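Local atomic coordinates of FAD linked oxidase-like protein (Myceliophthora thermophila, PDB entry 5L6G), a protein that oxidises the C1 hydroxyl of xylooligosaccharides and related sugars to lactones, using bicovalently bound FAD and reducing molecular oxygen to hydrogen peroxide. Residues D181-A186 / F223-F228; A186-A191 / G218-F223. All coordinates share one frame; numbering follows the deposited sequence.

Interaction 1: residues D181-A186 / F223-F228; sequences DWITSA and FRFKTF. With XYP (beta-D-xylopyranose), chain J.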
loop_
_atom_site.group_PDB
_atom_site.type_symbol
_atom_site.label_atom_id
_atom_site.label_comp_id
_atom_site.label_asym_id
_atom_site.label_seq_id
_atom_site.Cartn_x
_atom_site.Cartn_y
_atom_site.Cartn_z
ATOM N N ASP A 181 -3.016 8.294 -7.212
ATOM C CA ASP A 181 -3.742 9.046 -8.238
ATOM C C ASP A 181 -4.296 10.374 -7.782
ATOM O O ASP A 181 -4.750 11.185 -8.601
ATOM C CB ASP A 181 -4.872 8.179 -8.786
ATOM C CG ASP A 181 -4.349 6.939 -9.471
ATOM O OD1 ASP A 181 -3.304 7.067 -10.142
ATOM O OD2 ASP A 181 -4.964 5.859 -9.339
ATOM N N TRP A 182 -4.287 10.611 -6.477
ATOM C CA TRP A 182 -4.816 11.865 -5.946
ATOM C C TRP A 182 -3.705 12.852 -5.614
ATOM O O TRP A 182 -3.973 14.006 -5.270
ATOM C CB TRP A 182 -5.740 11.558 -4.768
ATOM C CG TRP A 182 -6.883 10.880 -5.309
ATOM C CD1 TRP A 182 -7.004 9.559 -5.543
ATOM C CD2 TRP A 182 -8.053 11.497 -5.835
ATOM N NE1 TRP A 182 -8.187 9.297 -6.172
ATOM C CE2 TRP A 182 -8.860 10.475 -6.352
ATOM C CE3 TRP A 182 -8.499 12.825 -5.914
ATOM C CZ2 TRP A 182 -10.099 10.722 -6.919
ATOM C CZ3 TRP A 182 -9.726 13.067 -6.480
ATOM C CH2 TRP A 182 -10.512 12.024 -6.980
ATOM N N ILE A 183 -2.456 12.426 -5.774
ATOM C CA ILE A 183 -1.345 13.338 -5.590
ATOM C C ILE A 183 -1.332 14.328 -6.755
ATOM O O ILE A 183 -1.314 13.929 -7.927
ATOM C CB ILE A 183 0.009 12.616 -5.518
ATOM C CG1 ILE A 183 0.031 11.648 -4.334
ATOM C CG2 ILE A 183 1.122 13.654 -5.412
ATOM C CD1 ILE A 183 1.261 10.753 -4.295
ATOM N N THR A 184 -1.361 15.618 -6.439
ATOM C CA THR A 184 -1.228 16.645 -7.476
ATOM C C THR A 184 0.166 17.285 -7.473
ATOM O O THR A 184 0.624 17.766 -8.505
ATOM C CB THR A 184 -2.333 17.720 -7.377
ATOM O OG1 THR A 184 -2.257 18.585 -8.513
ATOM C CG2 THR A 184 -2.189 18.545 -6.139
ATOM N N SER A 185 0.823 17.309 -6.322
ATOM C CA SER A 185 2.210 17.749 -6.255
ATOM C C SER A 185 2.862 17.268 -4.963
ATOM O O SER A 185 2.187 16.873 -4.015
ATOM C CB SER A 185 2.324 19.276 -6.387
ATOM O OG SER A 185 1.845 19.931 -5.224
ATOM N N ALA A 186 4.185 17.310 -4.939
ATOM C CA ALA A 186 4.943 16.904 -3.769
ATOM C C ALA A 186 6.197 17.753 -3.689
ATOM O O ALA A 186 6.818 18.023 -4.716
ATOM C CB ALA A 186 5.337 15.444 -3.865
ATOM N N PHE A 223 2.938 16.686 0.716
ATOM C CA PHE A 223 2.063 16.271 -0.375
ATOM C C PHE A 223 0.960 17.294 -0.561
ATOM O O PHE A 223 0.486 17.865 0.409
ATOM C CB PHE A 223 1.331 14.953 -0.036
ATOM C CG PHE A 223 2.210 13.753 0.027
ATOM C CD1 PHE A 223 2.867 13.425 1.198
ATOM C CD2 PHE A 223 2.388 12.938 -1.081
ATOM C CE1 PHE A 223 3.676 12.307 1.260
ATOM C CE2 PHE A 223 3.197 11.812 -1.022
ATOM C CZ PHE A 223 3.846 11.488 0.148
ATOM N N ARG A 224 0.523 17.493 -1.803
ATOM C CA ARG A 224 -0.791 18.092 -2.058
ATOM C C ARG A 224 -1.636 17.055 -2.729
ATOM O O ARG A 224 -1.207 16.419 -3.701
ATOM C CB ARG A 224 -0.748 19.314 -2.974
ATOM C CG ARG A 224 -0.746 20.632 -2.251
ATOM C CD ARG A 224 0.585 20.861 -1.612
ATOM N NE ARG A 224 1.662 20.523 -2.531
ATOM C CZ ARG A 224 2.948 20.451 -2.186
ATOM N NH1 ARG A 224 3.334 20.752 -0.938
ATOM N NH2 ARG A 224 3.846 20.125 -3.119
ATOM N N PHE A 225 -2.841 16.890 -2.211
ATOM C CA PHE A 225 -3.772 15.931 -2.739
ATOM C C PHE A 225 -4.995 16.670 -3.234
ATOM O O PHE A 225 -5.549 17.508 -2.526
ATOM C CB PHE A 225 -4.202 14.954 -1.641
ATOM C CG PHE A 225 -3.203 13.863 -1.363
ATOM C CD1 PHE A 225 -3.239 12.669 -2.073
ATOM C CD2 PHE A 225 -2.262 14.017 -0.380
ATOM C CE1 PHE A 225 -2.324 11.654 -1.815
ATOM C CE2 PHE A 225 -1.343 13.021 -0.119
ATOM C CZ PHE A 225 -1.373 11.832 -0.834
ATOM N N LYS A 226 -5.422 16.346 -4.446
ATOM C CA LYS A 226 -6.785 16.632 -4.862
ATOM C C LYS A 226 -7.748 15.772 -4.032
ATOM O O LYS A 226 -7.361 14.752 -3.433
ATOM C CB LYS A 226 -6.964 16.329 -6.348
ATOM C CG LYS A 226 -6.445 17.433 -7.248
ATOM C CD LYS A 226 -6.380 17.009 -8.718
ATOM C CE LYS A 226 -6.037 18.207 -9.603
ATOM N NZ LYS A 226 -5.640 17.803 -10.996
ATOM N N THR A 227 -9.014 16.183 -4.021
ATOM C CA THR A 227 -10.028 15.445 -3.302
ATOM C C THR A 227 -11.300 15.368 -4.131
ATOM O O THR A 227 -11.502 16.170 -5.039
ATOM C CB THR A 227 -10.368 16.117 -1.957
ATOM O OG1 THR A 227 -10.964 17.410 -2.187
ATOM C CG2 THR A 227 -9.143 16.254 -1.097
ATOM N N PHE A 228 -12.162 14.432 -3.774
ATOM C CA PHE A 228 -13.529 14.397 -4.294
ATOM C C PHE A 228 -14.487 14.703 -3.150
ATOM O O PHE A 228 -14.118 14.594 -1.985
ATOM C CB PHE A 228 -13.856 13.061 -4.966
ATOM C CG PHE A 228 -13.687 11.852 -4.081
ATOM C CD1 PHE A 228 -14.728 11.406 -3.276
ATOM C CD2 PHE A 228 -12.493 11.116 -4.096
ATOM C CE1 PHE A 228 -14.579 10.273 -2.487
ATOM C CE2 PHE A 228 -12.333 9.990 -3.307
ATOM C CZ PHE A 228 -13.377 9.570 -2.492
HETATM O O1 XYP J . -11.345 9.000 -11.262
HETATM C C1 XYP J . -10.039 9.563 -11.442
HETATM C C2 XYP J . -10.051 11.040 -11.049
HETATM C C3 XYP J . -8.643 11.633 -11.052
HETATM C C4 XYP J . -7.670 10.712 -10.316
HETATM C C5 XYP J . -7.777 9.277 -10.828
HETATM O O2 XYP J . -10.892 11.740 -11.972
HETATM O O3 XYP J . -8.631 12.939 -10.443
HETATM O O4 XYP J . -6.337 11.201 -10.492
HETATM O O5 XYP J . -9.110 8.823 -10.644
HETATM O O HOH W 1 -3.220 16.679 -10.858
#
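A classic beta bulge, in which Thr184 and Ser185 both face Arg224, interrupts the antiparallel pairing of strands 183-189 and 219-229 in the PCMH-type FAD-binding domain. Arg224 O takes the N-H of Thr184 at 2.9 Å and a weak bond from Ser185 N, while Arg224 N returns an almost straight bond to Ser185 O (176°). Beyond the bulge, Lys226 N reaches Trp182 O. The side chain of Arg224 bends at chi2 and chi3 so that NE (2.8 Å) and NH2 (2.9 Å) both reach Ser185 OG across the pair, and this oxygen lies in the guanidinium plane. Ser185 presents that hydroxyl because chi1, 71°, sets OG between its backbone N and carbonyl carbon. NH2 also forms a salt bridge with Asp187, so a leucine in place of Arg224 would probably leave Ser185 OG without two donors and that carboxylate without its positive mate. On the other side of the sheet the chemistry is apolar: Ile183 CG1 packs 3.4 Å from Phe225 CE1, and its CD1 comes to the edge of the Phe223 ring, a filling suited to the buried side toward helix 160-165. Trp182 closes the end of the pairing. Phe228 turns its edge to one face of the indole in a T-shaped stack, planes at 63°, and a bound beta-D-xylopyranose lies over the opposite face, its C4 4.1 Å above the plane and offset toward the rim. The indole NE1 is held by His176 O, which helps to fix the ring between sugar and phenyl. Along the solvent side the extended Lys226 chain passes Thr184, and one water joins the two ends, accepting from Lys226 NZ at 2.7 Å and lying 3.2 Å from Thr184 OG1.

Interaction 2: residues A186-A191 / G218-F223; sequences ADVVLA and GIVASF. With FAD (flavin-adenine dinucleotide), chain D.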
loop_
_atom_site.group_PDB
_atom_site.type_symbol
_atom_site.label_atom_id
_atom_site.label_comp_id
_atom_site.label_asym_id
_atom_site.label_seq_id
_atom_site.Cartn_x
_atom_site.Cartn_y
_atom_site.Cartn_z
ATOM N N ALA A 186 4.185 17.310 -4.939
ATOM C CA ALA A 186 4.943 16.904 -3.769
ATOM C C ALA A 186 6.197 17.753 -3.689
ATOM O O ALA A 186 6.818 18.023 -4.716
ATOM C CB ALA A 186 5.337 15.444 -3.865
ATOM N N ASP A 187 6.560 18.159 -2.479
ATOM C CA ASP A 187 7.856 18.763 -2.237
ATOM C C ASP A 187 8.788 17.666 -1.771
ATOM O O ASP A 187 8.425 16.868 -0.904
ATOM C CB ASP A 187 7.767 19.848 -1.181
ATOM C CG ASP A 187 6.848 20.990 -1.582
ATOM O OD1 ASP A 187 6.646 21.229 -2.793
ATOM O OD2 ASP A 187 6.301 21.617 -0.671
ATOM N N VAL A 188 9.979 17.608 -2.349
ATOM C CA VAL A 188 10.874 16.504 -2.135
ATOM C C VAL A 188 12.255 16.987 -1.754
ATOM O O VAL A 188 12.769 17.937 -2.352
ATOM C CB VAL A 188 11.003 15.641 -3.421
ATOM C CG1 VAL A 188 11.726 14.331 -3.120
ATOM C CG2 VAL A 188 9.623 15.401 -4.030
ATOM N N VAL A 189 12.829 16.333 -0.757
ATOM C CA VAL A 189 14.228 16.530 -0.375
ATOM C C VAL A 189 15.039 15.456 -1.078
ATOM O O VAL A 189 14.851 14.263 -0.822
ATOM C CB VAL A 189 14.419 16.378 1.144
ATOM C CG1 VAL A 189 15.882 16.566 1.542
ATOM C CG2 VAL A 189 13.529 17.388 1.859
ATOM N N LEU A 190 15.928 15.872 -1.960
ATOM C CA LEU A 190 16.777 14.938 -2.697
ATOM C C LEU A 190 17.989 14.497 -1.880
ATOM O O LEU A 190 18.278 15.057 -0.833
ATOM C CB LEU A 190 17.233 15.579 -4.007
ATOM C CG LEU A 190 16.118 16.064 -4.926
ATOM C CD1 LEU A 190 16.713 16.706 -6.178
ATOM C CD2 LEU A 190 15.196 14.943 -5.316
ATOM N N ALA A 191 18.704 13.497 -2.404
ATOM C CA ALA A 191 19.814 12.881 -1.711
ATOM C C ALA A 191 20.896 13.869 -1.314
ATOM O O ALA A 191 21.559 13.660 -0.307
ATOM C CB ALA A 191 20.412 11.761 -2.563
ATOM N N GLY A 218 13.864 10.249 -2.950
ATOM C CA GLY A 218 14.007 11.385 -2.053
ATOM C C GLY A 218 13.034 11.211 -0.915
ATOM O O GLY A 218 12.353 10.201 -0.838
ATOM N N ILE A 219 13.004 12.160 -0.000
ATOM C CA ILE A 219 12.011 12.142 1.054
ATOM C C ILE A 219 10.995 13.197 0.695
ATOM O O ILE A 219 11.328 14.371 0.586
ATOM C CB ILE A 219 12.651 12.431 2.423
ATOM C CG1 ILE A 219 13.683 11.345 2.745
ATOM C CG2 ILE A 219 11.582 12.494 3.499
ATOM C CD1 ILE A 219 14.290 11.470 4.119
ATOM N N VAL A 220 9.769 12.771 0.461
ATOM C CA VAL A 220 8.670 13.709 0.241
ATOM C C VAL A 220 8.391 14.402 1.571
ATOM O O VAL A 220 8.139 13.746 2.584
ATOM C CB VAL A 220 7.422 12.984 -0.266
ATOM C CG1 VAL A 220 6.254 13.944 -0.347
ATOM C CG2 VAL A 220 7.694 12.383 -1.625
ATOM N N ALA A 221 8.498 15.725 1.562
ATOM C CA ALA A 221 8.331 16.537 2.759
ATOM C C ALA A 221 6.960 17.167 2.857
ATOM O O ALA A 221 6.575 17.623 3.926
ATOM C CB ALA A 221 9.404 17.624 2.811
ATOM N N SER A 222 6.227 17.204 1.752
ATOM C CA SER A 222 4.865 17.682 1.762
ATOM C C SER A 222 4.191 17.121 0.539
ATOM O O SER A 222 4.821 17.037 -0.524
ATOM C CB SER A 222 4.800 19.206 1.742
ATOM O OG SER A 222 3.450 19.641 1.872
ATOM N N PHE A 223 2.938 16.686 0.716
ATOM C CA PHE A 223 2.063 16.271 -0.375
ATOM C C PHE A 223 0.960 17.294 -0.561
ATOM O O PHE A 223 0.486 17.865 0.409
ATOM C CB PHE A 223 1.331 14.953 -0.036
ATOM C CG PHE A 223 2.210 13.753 0.027
ATOM C CD1 PHE A 223 2.867 13.425 1.198
ATOM C CD2 PHE A 223 2.388 12.938 -1.081
ATOM C CE1 PHE A 223 3.676 12.307 1.260
ATOM C CE2 PHE A 223 3.197 11.812 -1.022
ATOM C CZ PHE A 223 3.846 11.488 0.148
HETATM P PA FAD D . 6.685 3.082 6.090
HETATM O O1A FAD D . 6.885 4.304 6.956
HETATM O O2A FAD D . 7.194 1.785 6.634
HETATM O O5B FAD D . 7.182 3.369 4.626
HETATM C C5B FAD D . 7.094 2.422 3.558
HETATM C C4B FAD D . 8.091 2.776 2.477
HETATM O O4B FAD D . 7.803 4.085 1.979
HETATM C C3B FAD D . 9.522 2.819 2.988
HETATM O O3B FAD D . 10.401 2.458 1.944
HETATM C C2B FAD D . 9.727 4.274 3.323
HETATM O O2B FAD D . 11.094 4.665 3.363
HETATM C C1B FAD D . 8.923 4.941 2.230
HETATM N N9A FAD D . 8.468 6.265 2.661
HETATM C C8A FAD D . 7.751 6.585 3.735
HETATM N N7A FAD D . 7.550 7.923 3.797
HETATM C C5A FAD D . 8.152 8.427 2.720
HETATM C C6A FAD D . 8.351 9.776 2.195
HETATM N N6A FAD D . 7.791 10.790 2.882
HETATM N N1A FAD D . 9.080 9.905 1.067
HETATM C C2A FAD D . 9.606 8.873 0.403
HETATM N N3A FAD D . 9.458 7.586 0.839
HETATM C C4A FAD D . 8.751 7.343 1.976
HETATM N N1 FAD D . -2.032 -1.077 1.477
HETATM C C2 FAD D . -3.021 -0.911 0.543
HETATM O O2 FAD D . -2.699 -0.677 -0.654
HETATM N N3 FAD D . -4.329 -0.961 0.900
HETATM C C4 FAD D . -4.731 -1.164 2.177
HETATM O O4 FAD D . -5.945 -1.215 2.525
HETATM C C4X FAD D . -3.721 -1.359 3.240
HETATM N N5 FAD D . -4.034 -1.574 4.551
HETATM C C5X FAD D . -3.076 -1.725 5.540
HETATM C C6 FAD D . -3.407 -1.916 6.888
HETATM C C7 FAD D . -2.392 -2.081 7.844
HETATM C C7M FAD D . -2.793 -2.306 9.281
HETATM C C8 FAD D . -0.941 -2.004 7.455
HETATM C C8M FAD D . 0.181 -2.104 8.484
HETATM C C9 FAD D . -0.638 -1.799 6.113
HETATM C C9A FAD D . -1.642 -1.673 5.136
HETATM N N10 FAD D . -1.344 -1.485 3.760
HETATM C C10 FAD D . -2.326 -1.318 2.781
HETATM C "C1'" FAD D . 0.028 -1.430 3.270
HETATM C "C2'" FAD D . 0.561 -0.034 3.214
HETATM O "O2'" FAD D . 0.011 0.584 2.047
HETATM C "C3'" FAD D . 2.064 -0.162 3.039
HETATM O "O3'" FAD D . 2.646 -0.917 4.108
HETATM C "C4'" FAD D . 2.668 1.245 3.005
HETATM O "O4'" FAD D . 3.839 1.225 2.177
HETATM C "C5'" FAD D . 2.970 1.698 4.411
HETATM O "O5'" FAD D . 3.177 3.112 4.424
HETATM P P FAD D . 3.837 3.733 5.716
HETATM O O1P FAD D . 4.173 5.176 5.504
HETATM O O2P FAD D . 3.013 3.396 6.918
HETATM O O3P FAD D . 5.118 2.789 5.891
#
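Asp187 O is gripped by two successive backbone N-H groups, a strong bond from Ala221 N at 2.7 Å and a weak one from Ser222 N at 3.5 Å, because Ala221 and Ser222 both face Asp187 in a classic beta bulge. Regular antiparallel pairing resumes with Val188 opposite Val220, and at the next, hydrogen-bonded pair Val189 N and O bond Ile219 O and N. Gly218 ends the contact: its CA sits 3.2 Å from Val189 O, and any beta carbon there would run into that oxygen and Val188 CG1. Val188 stands with CG1 anti to its backbone N (chi1 -169°), which directs this methyl to the Gly218 CA. On the same side of the sheet Val220 CG1 meets Ala186 CB at 3.9 Å and also stands 3.4 Å above one face of the Phe223 ring, offset toward its rim. A methyl is all that Ala186 puts on this face, which lets Val220 CG1 come close. On the opposite side Val189 and Ile219 pack against helix 70-83, whereas Asp187 turns its carboxylate to Thr197. The backbone N and O of Val220, facing away from strand 183-189, serve the cofactor: Val220 N donates to FAD N1A at 3.0 Å, and FAD N6A donates to Val220 O at the same length. This donor-acceptor pair matches an adenine edge, so the strand probably recognises the base mainly through main-chain atoms, with the valine side chain packing beside it.

Interactions 1 and 2 are successive lengths of one strand pair, 183-189 with 219-229, sharing Ala186 and Phe223, and each contains a bulge that shifts the register by one. The bulges lie on different strands: two residues of 183-189 face one in interaction 1, two of 219-229 face one in interaction 2. Interaction 2 is buried, held by backbone bonds and small aliphatic groups, and serves the adenine of FAD. Interaction 1 is only partly buried and adds a guanidinium, a water bridge and an indole beside a bound sugar. The Arg224-Asp187 salt bridge links the bulges, joining the single residue that faces two in each.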